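Long-range contacts in AB hydrolase-1 domain-containing protein (Streptococcus mutans, PDB 4L9A), which is an alpha/beta hydrolase that probably acts as a carboxylesterase, cleaving ester bonds: residues Tyr34-Glu39 and Ile72-Ala77; Asp156-Leu161 and Glu240-Lys245; Tyr177-Ser182 and Gln193-Tyr198. One frame throughout, in Å; residues are numbered along the deposited sequence.

Interaction 1: residues Tyr34-Glu39 and Ile72-Ala77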
loop_
_atom_site.group_PDB
_atom_site.type_symbol
_atom_site.label_atom_id
_atom_site.label_comp_id
_atom_site.label_asym_id
_atom_site.label_seq_id
_atom_site.Cartn_x
_atom_site.Cartn_y
_atom_site.Cartn_z
ATOM N N TYR A 34 0.771 14.282 2.808
ATOM C CA TYR A 34 2.045 14.254 2.104
ATOM C C TYR A 34 2.016 13.370 0.855
ATOM O O TYR A 34 1.629 12.189 0.899
ATOM C CB TYR A 34 3.127 13.770 3.056
ATOM C CG TYR A 34 4.529 13.715 2.488
ATOM C CD1 TYR A 34 5.339 14.847 2.488
ATOM C CD2 TYR A 34 5.062 12.517 2.007
ATOM C CE1 TYR A 34 6.626 14.802 2.001
ATOM C CE2 TYR A 34 6.362 12.457 1.522
ATOM C CZ TYR A 34 7.136 13.607 1.521
ATOM O OH TYR A 34 8.423 13.572 1.042
ATOM N N THR A 35 2.434 13.953 -0.259
ATOM C CA THR A 35 2.515 13.229 -1.521
ATOM C C THR A 35 3.862 13.440 -2.187
ATOM O O THR A 35 4.533 14.450 -1.942
ATOM C CB THR A 35 1.441 13.700 -2.517
ATOM O OG1 THR A 35 1.698 15.054 -2.889
ATOM C CG2 THR A 35 0.037 13.605 -1.914
ATOM N N CYS A 36 4.242 12.487 -3.035
ATOM C CA CYS A 36 5.378 12.636 -3.933
ATOM C C CYS A 36 4.886 12.312 -5.328
ATOM O O CYS A 36 4.165 11.335 -5.520
ATOM C CB CYS A 36 6.513 11.690 -3.554
ATOM S SG CYS A 36 7.147 11.947 -1.899
ATOM N N HIS A 37 5.287 13.108 -6.310
ATOM C CA HIS A 37 4.629 13.052 -7.611
ATOM C C HIS A 37 5.559 13.283 -8.802
ATOM O O HIS A 37 6.468 14.107 -8.747
ATOM C CB HIS A 37 3.489 14.077 -7.640
ATOM C CG HIS A 37 2.860 14.247 -8.989
ATOM N ND1 HIS A 37 3.214 15.261 -9.851
ATOM C CD2 HIS A 37 1.898 13.535 -9.622
ATOM C CE1 HIS A 37 2.495 15.172 -10.956
ATOM N NE2 HIS A 37 1.688 14.132 -10.842
ATOM N N ARG A 38 5.307 12.547 -9.876
ATOM C CA ARG A 38 6.017 12.718 -11.136
ATOM C C ARG A 38 4.970 12.731 -12.230
ATOM O O ARG A 38 4.064 11.893 -12.242
ATOM C CB ARG A 38 6.978 11.546 -11.367
ATOM C CG ARG A 38 7.835 11.677 -12.604
ATOM C CD ARG A 38 8.931 10.638 -12.613
ATOM N NE ARG A 38 8.498 9.364 -13.188
ATOM C CZ ARG A 38 9.121 8.209 -12.974
ATOM N NH1 ARG A 38 10.185 8.172 -12.180
ATOM N NH2 ARG A 38 8.678 7.086 -13.540
ATOM N N GLU A 39 5.084 13.678 -13.151
ATOM C CA GLU A 39 4.166 13.746 -14.279
ATOM C C GLU A 39 4.287 12.524 -15.166
ATOM O O GLU A 39 5.333 11.883 -15.219
ATOM C CB GLU A 39 4.429 15.001 -15.120
ATOM C CG GLU A 39 3.679 16.227 -14.642
ATOM C CD GLU A 39 2.174 16.034 -14.685
ATOM O OE1 GLU A 39 1.710 15.094 -15.373
ATOM O OE2 GLU A 39 1.456 16.815 -14.024
ATOM N N ILE A 72 4.104 8.960 -11.372
ATOM C CA ILE A 72 4.201 8.405 -10.029
ATOM C C ILE A 72 3.398 9.290 -9.083
ATOM O O ILE A 72 3.488 10.509 -9.148
ATOM C CB ILE A 72 5.671 8.363 -9.527
ATOM C CG1 ILE A 72 6.565 7.569 -10.482
ATOM C CG2 ILE A 72 5.744 7.803 -8.118
ATOM C CD1 ILE A 72 6.237 6.059 -10.546
ATOM N N LEU A 73 2.606 8.679 -8.212
ATOM C CA LEU A 73 1.993 9.403 -7.105
ATOM C C LEU A 73 2.067 8.536 -5.873
ATOM O O LEU A 73 1.460 7.469 -5.826
ATOM C CB LEU A 73 0.523 9.743 -7.398
ATOM C CG LEU A 73 -0.280 10.379 -6.266
ATOM C CD1 LEU A 73 0.343 11.729 -5.787
ATOM C CD2 LEU A 73 -1.717 10.600 -6.725
ATOM N N THR A 74 2.818 8.981 -4.876
ATOM C CA THR A 74 2.811 8.285 -3.602
ATOM C C THR A 74 2.038 9.114 -2.591
ATOM O O THR A 74 2.081 10.359 -2.618
ATOM C CB THR A 74 4.233 7.999 -3.089
ATOM O OG1 THR A 74 4.854 9.223 -2.681
ATOM C CG2 THR A 74 5.086 7.323 -4.180
ATOM N N ILE A 75 1.349 8.423 -1.693
ATOM C CA ILE A 75 0.507 9.058 -0.691
ATOM C C ILE A 75 0.774 8.471 0.696
ATOM O O ILE A 75 0.715 7.247 0.882
ATOM C CB ILE A 75 -0.992 8.866 -1.037
ATOM C CG1 ILE A 75 -1.303 9.455 -2.417
ATOM C CG2 ILE A 75 -1.883 9.501 0.027
ATOM C CD1 ILE A 75 -2.737 9.188 -2.888
ATOM N N ASP A 76 1.073 9.334 1.668
ATOM C CA ASP A 76 1.255 8.901 3.056
ATOM C C ASP A 76 -0.053 9.046 3.842
ATOM O O ASP A 76 -0.635 10.122 3.889
ATOM C CB ASP A 76 2.354 9.711 3.758
ATOM C CG ASP A 76 3.750 9.407 3.225
ATOM O OD1 ASP A 76 3.857 8.753 2.156
ATOM O OD2 ASP A 76 4.740 9.843 3.860
ATOM N N ALA A 77 -0.512 7.965 4.471
ATOM C CA ALA A 77 -1.712 8.039 5.304
ATOM C C ALA A 77 -1.448 8.900 6.540
ATOM O O ALA A 77 -0.299 9.082 6.947
ATOM C CB ALA A 77 -2.172 6.621 5.722
#
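T74 turns OG1 between its backbone N and carbonyl carbon (chi1 71°), which brings the hydroxyl over to C36. There OG1 lies 3.1 Å from C36 CB and takes a weak second bond from C36 N. R38 sends its chain away from its own backbone N (chi1 -176°) and bends at chi3. The guanidinium lies with one face over I72, with R38 CZ 3.6 Å from I72 CG1. R38 NH2 is held by the carbonyl of I70. Y34 and D76 run side by side. D76 OD2 comes within 3.3 Å of Y34 CD2, with ring and carboxylate planes 47° apart. The same OD2 is bonded to S54 OG and Y82 N, and OD1 to T55 N, so the buried carboxylate is satisfied. The backbones pair through C36 with T74 and R38 with I72, both hydrogen-bonded pairs. T74 N to C36 O is 2.8 Å. D76 N bonds to Y34 O at 3.0 Å, next to these pairs. H37 and L73 lie on the face opposite C36, T74, R38 and I72, the H37 ring stacked on F107. Strands 33-38 and 71-75 are antiparallel neighbours, where the N-terminal strands join the parallel part of the alpha/beta hydrolase sheet.

Interaction 2: residues Asp156-Leu161 and Glu240-Lys245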
loop_
_atom_site.group_PDB
_atom_site.type_symbol
_atom_site.label_atom_id
_atom_site.label_comp_id
_atom_site.label_asym_id
_atom_site.label_seq_id
_atom_site.Cartn_x
_atom_site.Cartn_y
_atom_site.Cartn_z
ATOM N N ASP A 156 -3.564 -17.319 14.258
ATOM C CA ASP A 156 -3.614 -18.783 14.250
ATOM C C ASP A 156 -4.283 -19.336 12.989
ATOM O O ASP A 156 -4.121 -20.515 12.671
ATOM C CB ASP A 156 -4.280 -19.361 15.513
ATOM C CG ASP A 156 -3.413 -19.240 16.748
ATOM O OD1 ASP A 156 -2.598 -18.303 16.791
ATOM O OD2 ASP A 156 -3.550 -20.075 17.672
ATOM N N LEU A 157 -5.033 -18.493 12.281
ATOM C CA LEU A 157 -5.604 -18.882 10.992
ATOM C C LEU A 157 -4.515 -19.550 10.160
ATOM O O LEU A 157 -4.694 -20.650 9.633
ATOM C CB LEU A 157 -6.129 -17.659 10.241
ATOM C CG LEU A 157 -7.233 -17.834 9.192
ATOM C CD1 LEU A 157 -7.354 -16.564 8.357
ATOM C CD2 LEU A 157 -7.005 -19.043 8.291
ATOM N N TYR A 158 -3.389 -18.853 10.044
ATOM C CA TYR A 158 -2.186 -19.393 9.436
ATOM C C TYR A 158 -1.207 -19.686 10.551
ATOM O O TYR A 158 -0.757 -18.771 11.231
ATOM C CB TYR A 158 -1.566 -18.371 8.484
ATOM C CG TYR A 158 -2.308 -18.198 7.185
ATOM C CD1 TYR A 158 -2.332 -19.214 6.234
ATOM C CD2 TYR A 158 -2.972 -17.015 6.897
ATOM C CE1 TYR A 158 -3.003 -19.054 5.036
ATOM C CE2 TYR A 158 -3.646 -16.848 5.703
ATOM C CZ TYR A 158 -3.660 -17.866 4.777
ATOM O OH TYR A 158 -4.327 -17.696 3.594
ATOM N N PRO A 159 -0.889 -20.975 10.770
ATOM C CA PRO A 159 0.059 -21.234 11.856
ATOM C C PRO A 159 1.401 -20.537 11.603
ATOM O O PRO A 159 2.059 -20.138 12.559
ATOM C CB PRO A 159 0.193 -22.771 11.861
ATOM C CG PRO A 159 -0.303 -23.215 10.507
ATOM C CD PRO A 159 -1.343 -22.207 10.102
ATOM N N GLN A 160 1.791 -20.356 10.344
ATOM C CA GLN A 160 3.080 -19.723 10.076
ATOM C C GLN A 160 3.130 -18.244 10.492
ATOM O O GLN A 160 4.154 -17.766 10.969
ATOM C CB GLN A 160 3.581 -19.955 8.635
ATOM C CG GLN A 160 2.556 -19.828 7.503
ATOM C CD GLN A 160 1.498 -20.925 7.512
ATOM O OE1 GLN A 160 0.478 -20.790 8.175
ATOM N NE2 GLN A 160 1.729 -22.005 6.773
ATOM N N LEU A 161 2.020 -17.531 10.348
ATOM C CA LEU A 161 1.972 -16.146 10.799
ATOM C C LEU A 161 1.938 -16.078 12.320
ATOM O O LEU A 161 2.552 -15.194 12.929
ATOM C CB LEU A 161 0.774 -15.418 10.194
ATOM C CG LEU A 161 0.807 -15.278 8.678
ATOM C CD1 LEU A 161 -0.486 -14.652 8.179
ATOM C CD2 LEU A 161 2.025 -14.447 8.237
ATOM N N GLU A 240 3.066 -14.754 -0.589
ATOM C CA GLU A 240 3.752 -15.971 -0.175
ATOM C C GLU A 240 2.870 -17.180 -0.512
ATOM O O GLU A 240 1.642 -17.085 -0.464
ATOM C CB GLU A 240 4.067 -15.909 1.324
ATOM C CG GLU A 240 5.028 -14.764 1.698
ATOM C CD GLU A 240 5.114 -14.539 3.199
ATOM O OE1 GLU A 240 5.942 -15.191 3.855
ATOM O OE2 GLU A 240 4.333 -13.721 3.726
ATOM N N SER A 241 3.492 -18.311 -0.856
ATOM C CA SER A 241 2.747 -19.479 -1.332
ATOM C C SER A 241 1.653 -19.975 -0.382
ATOM O O SER A 241 0.608 -20.435 -0.834
ATOM C CB SER A 241 3.694 -20.647 -1.667
ATOM O OG SER A 241 4.440 -21.038 -0.531
ATOM N N PHE A 242 1.873 -19.891 0.928
ATOM C CA PHE A 242 0.898 -20.470 1.853
ATOM C C PHE A 242 -0.460 -19.741 1.884
ATOM O O PHE A 242 -1.429 -20.244 2.447
ATOM C CB PHE A 242 1.484 -20.639 3.258
ATOM C CG PHE A 242 1.818 -19.346 3.946
ATOM C CD1 PHE A 242 0.846 -18.646 4.642
ATOM C CD2 PHE A 242 3.110 -18.844 3.919
ATOM C CE1 PHE A 242 1.153 -17.453 5.284
ATOM C CE2 PHE A 242 3.421 -17.648 4.557
ATOM C CZ PHE A 242 2.443 -16.953 5.237
ATOM N N ARG A 243 -0.532 -18.575 1.254
ATOM C CA ARG A 243 -1.787 -17.836 1.173
ATOM C C ARG A 243 -2.534 -18.006 -0.149
ATOM O O ARG A 243 -3.480 -17.272 -0.420
ATOM C CB ARG A 243 -1.521 -16.352 1.407
ATOM C CG ARG A 243 -1.169 -16.062 2.837
ATOM C CD ARG A 243 -2.045 -14.955 3.352
ATOM N NE ARG A 243 -1.285 -13.744 3.419
ATOM C CZ ARG A 243 -1.787 -12.533 3.629
ATOM N NH1 ARG A 243 -3.093 -12.328 3.789
ATOM N NH2 ARG A 243 -0.950 -11.525 3.670
ATOM N N GLU A 244 -2.132 -18.978 -0.961
ATOM C CA GLU A 244 -2.697 -19.114 -2.305
ATOM C C GLU A 244 -4.233 -19.199 -2.347
ATOM O O GLU A 244 -4.882 -18.465 -3.100
ATOM C CB GLU A 244 -2.077 -20.309 -3.033
ATOM C CG GLU A 244 -2.643 -20.539 -4.437
ATOM C CD GLU A 244 -2.242 -21.890 -5.015
ATOM O OE1 GLU A 244 -2.003 -22.826 -4.230
ATOM O OE2 GLU A 244 -2.154 -22.011 -6.247
ATOM N N LYS A 245 -4.813 -20.090 -1.549
ATOM C CA LYS A 245 -6.264 -20.294 -1.578
ATOM C C LYS A 245 -7.043 -19.035 -1.178
ATOM O O LYS A 245 -8.022 -18.655 -1.827
ATOM C CB LYS A 245 -6.669 -21.463 -0.679
ATOM C CG LYS A 245 -8.148 -21.785 -0.754
ATOM C CD LYS A 245 -8.513 -22.974 0.117
ATOM C CE LYS A 245 -10.011 -23.229 0.062
ATOM N NZ LYS A 245 -10.490 -23.359 -1.347
#
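Y158 and F242 form a T-shaped pair, with the edge of F242 turned to the face of Y158. The ring centroids are 5.3 Å apart and the planes stand at 70°. F242 CE1 lies over the Y158 face, displaced toward the rim, and the closest ring carbons are Y158 CD1 and F242 CD1, at 3.6 Å. Y158 CE1 also comes to 3.3 Å from the backbone O of F242.

The second kind is CH-pi. Q160 CG sits almost centrally over one face of F242, 3.4 Å from its centroid. Q160 has chi1 at 43°, with CG between its backbone N and carbonyl carbon, and then bends at chi2. From there the amide runs out over the rim toward F242 CB, nearly parallel to the ring (14°).

Apolar contacts complete the set. L161 CD2 meets the rim of F242 at CZ, 3.9 Å away. The aliphatic part of R243 crosses Y158 at about a right angle, and R243 CD is 3.4 Å from Y158 CE2.

No hydrogen bond joins the two segments directly. The polar ends converge on E246 instead: Y158 OH bonds to OE1 and R243 NH1 forms a salt bridge to OE2, while R243 NH2 has a second acidic partner in E142.

The contact joins the start of helix 159-167, where Y158 is the N-cap residue, to the turn between strand 235-239 and helix 244-248, where R243 is the N-cap. Helix 146-151 touches Y158 through I148, F153 packs on L161 and R243, and R164 of helix 159-167 touches F242.

Interaction 3: residues Tyr177-Ser182 and Gln193-Tyr198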
loop_
_atom_site.group_PDB
_atom_site.type_symbol
_atom_site.label_atom_id
_atom_site.label_comp_id
_atom_site.label_asym_id
_atom_site.label_seq_id
_atom_site.Cartn_x
_atom_site.Cartn_y
_atom_site.Cartn_z
ATOM N N TYR A 177 13.332 -6.705 13.457
ATOM C CA TYR A 177 12.933 -7.558 12.345
ATOM C C TYR A 177 12.786 -6.735 11.066
ATOM O O TYR A 177 13.281 -7.130 10.013
ATOM C CB TYR A 177 11.635 -8.294 12.671
ATOM C CG TYR A 177 11.057 -9.088 11.522
ATOM C CD1 TYR A 177 11.486 -10.389 11.259
ATOM C CD2 TYR A 177 10.064 -8.548 10.716
ATOM C CE1 TYR A 177 10.938 -11.123 10.206
ATOM C CE2 TYR A 177 9.515 -9.261 9.674
ATOM C CZ TYR A 177 9.951 -10.550 9.417
ATOM O OH TYR A 177 9.390 -11.259 8.368
ATOM N N LEU A 178 12.115 -5.587 11.156
ATOM C CA LEU A 178 11.983 -4.702 9.997
ATOM C C LEU A 178 13.325 -4.129 9.549
ATOM O O LEU A 178 13.590 -4.050 8.348
ATOM C CB LEU A 178 11.001 -3.570 10.282
ATOM C CG LEU A 178 9.562 -4.049 10.445
ATOM C CD1 LEU A 178 8.673 -2.887 10.863
ATOM C CD2 LEU A 178 9.065 -4.701 9.148
ATOM N N LYS A 179 14.154 -3.737 10.519
ATOM C CA LYS A 179 15.483 -3.213 10.240
ATOM C C LYS A 179 16.332 -4.225 9.485
ATOM O O LYS A 179 16.991 -3.879 8.505
ATOM C CB LYS A 179 16.202 -2.817 11.536
ATOM C CG LYS A 179 15.732 -1.512 12.172
ATOM C CD LYS A 179 16.788 -0.421 12.024
ATOM C CE LYS A 179 16.258 0.974 12.378
ATOM N NZ LYS A 179 15.909 1.131 13.817
ATOM N N ASP A 180 16.338 -5.473 9.953
ATOM C CA ASP A 180 17.113 -6.535 9.293
ATOM C C ASP A 180 16.592 -6.786 7.882
ATOM O O ASP A 180 17.361 -6.928 6.927
ATOM C CB ASP A 180 17.076 -7.839 10.100
ATOM C CG ASP A 180 17.869 -7.743 11.393
ATOM O OD1 ASP A 180 18.721 -6.829 11.506
ATOM O OD2 ASP A 180 17.643 -8.575 12.297
ATOM N N LEU A 181 15.274 -6.829 7.756
ATOM C CA LEU A 181 14.642 -7.126 6.485
ATOM C C LEU A 181 14.950 -6.024 5.466
ATOM O O LEU A 181 15.405 -6.304 4.350
ATOM C CB LEU A 181 13.132 -7.265 6.695
ATOM C CG LEU A 181 12.356 -8.056 5.656
ATOM C CD1 LEU A 181 12.931 -9.455 5.556
ATOM C CD2 LEU A 181 10.871 -8.093 6.007
ATOM N N SER A 182 14.700 -4.773 5.852
ATOM C CA SER A 182 14.934 -3.637 4.954
ATOM C C SER A 182 16.419 -3.489 4.613
ATOM O O SER A 182 16.778 -3.130 3.485
ATOM C CB SER A 182 14.371 -2.333 5.546
ATOM O OG SER A 182 14.937 -2.054 6.816
ATOM N N GLN A 193 17.329 6.345 4.443
ATOM C CA GLN A 193 16.245 7.260 4.112
ATOM C C GLN A 193 14.916 6.654 4.594
ATOM O O GLN A 193 14.136 7.309 5.282
ATOM C CB GLN A 193 16.230 7.567 2.605
ATOM C CG GLN A 193 15.368 8.775 2.217
ATOM C CD GLN A 193 15.864 10.089 2.839
ATOM O OE1 GLN A 193 17.065 10.350 2.886
ATOM N NE2 GLN A 193 14.932 10.912 3.321
ATOM N N LEU A 194 14.680 5.388 4.266
ATOM C CA LEU A 194 13.504 4.684 4.774
ATOM C C LEU A 194 13.358 4.898 6.284
ATOM O O LEU A 194 12.277 5.218 6.770
ATOM C CB LEU A 194 13.604 3.185 4.484
ATOM C CG LEU A 194 12.402 2.318 4.884
ATOM C CD1 LEU A 194 11.199 2.629 4.005
ATOM C CD2 LEU A 194 12.763 0.821 4.784
ATOM N N TRP A 195 14.444 4.727 7.030
ATOM C CA TRP A 195 14.335 4.827 8.481
ATOM C C TRP A 195 14.262 6.272 8.992
ATOM O O TRP A 195 13.737 6.518 10.078
ATOM C CB TRP A 195 15.406 3.980 9.192
ATOM C CG TRP A 195 15.061 2.515 9.061
ATOM C CD1 TRP A 195 15.565 1.633 8.159
ATOM C CD2 TRP A 195 14.056 1.807 9.801
ATOM N NE1 TRP A 195 14.958 0.402 8.311
ATOM C CE2 TRP A 195 14.033 0.486 9.318
ATOM C CE3 TRP A 195 13.191 2.158 10.846
ATOM C CZ2 TRP A 195 13.170 -0.486 9.835
ATOM C CZ3 TRP A 195 12.339 1.197 11.360
ATOM C CH2 TRP A 195 12.338 -0.113 10.856
ATOM N N ARG A 196 14.761 7.223 8.206
ATOM C CA ARG A 196 14.582 8.631 8.565
ATOM C C ARG A 196 13.093 8.976 8.607
ATOM O O ARG A 196 12.646 9.689 9.491
ATOM C CB ARG A 196 15.322 9.562 7.605
ATOM C CG ARG A 196 16.812 9.606 7.824
ATOM C CD ARG A 196 17.486 10.651 6.941
ATOM N NE ARG A 196 18.942 10.547 7.051
ATOM C CZ ARG A 196 19.733 10.070 6.095
ATOM N NH1 ARG A 196 19.214 9.666 4.935
ATOM N NH2 ARG A 196 21.045 10.003 6.296
ATOM N N GLY A 197 12.322 8.450 7.662
ATOM C CA GLY A 197 10.886 8.679 7.659
ATOM C C GLY A 197 10.170 8.015 8.827
ATOM O O GLY A 197 9.320 8.622 9.489
ATOM N N TYR A 198 10.503 6.751 9.073
ATOM C CA TYR A 198 9.984 6.045 10.239
ATOM C C TYR A 198 10.227 6.847 11.512
ATOM O O TYR A 198 9.315 7.063 12.313
ATOM C CB TYR A 198 10.667 4.680 10.370
ATOM C CG TYR A 198 10.137 3.845 11.512
ATOM C CD1 TYR A 198 10.543 4.080 12.813
ATOM C CD2 TYR A 198 9.220 2.827 11.283
ATOM C CE1 TYR A 198 10.055 3.322 13.857
ATOM C CE2 TYR A 198 8.728 2.066 12.314
ATOM C CZ TYR A 198 9.148 2.314 13.598
ATOM O OH TYR A 198 8.665 1.558 14.634
#
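This is a helix-helix contact within a helical hairpin, formed by helices 171-185 and 188-206 of the helical region inserted between strands 134-141 and 235-239. The two segments run roughly antiparallel, at 154°, with axes 11.6 Å apart, and the indole of W195 fills much of the gap. W195 NE1 donates to S182 OG at 2.9 Å. The bond is fairly straight (161°), and the oxygen lies close to the ring plane. The S182 hydroxyl reaches W195 with OG between its own backbone N and carbonyl carbon (chi1 58°). The same oxygen is also near the carbonyls of L178 and K179. K179 bends at chi2 to lay its chain over one indole face. K179 CE is 3.7 Å from the centroid of the six-membered ring, and K179 NZ lies 4.4 Å from it, a cation-pi contact. L178 meets the far rim of the indole, with CB 3.8 Å from W195 CH2. Beside the hydrogen bond, L194 CD2 packs on S182 CB at 3.6 Å. F53 and F191 meet W195 edge-to-face, and L175 of helix 171-185 also touches it. W272 of helix 270-273 packs on S182 and L194, while helix 55-58 reaches L194 through D57.

In the fold
From the N terminus, interaction 1 comes first. It closes the loop from strand 33-38 to strand 71-75, within which strand 43-47 and two short helices lie. It is complete before either of the others opens. Interaction 2 then closes a much longer loop, from the start of helix 159-167 to the turn after strand 235-239. Interaction 3 is nested inside that loop and pairs consecutive helices 171-185 and 188-206. Interactions 1 and 2 lie on opposite sides of the chain's centre, their centres 32 Å apart. Together the contacts join sheet strands, tie the start of the helical insertion to the turn that follows strand 235-239, and pair helices within it.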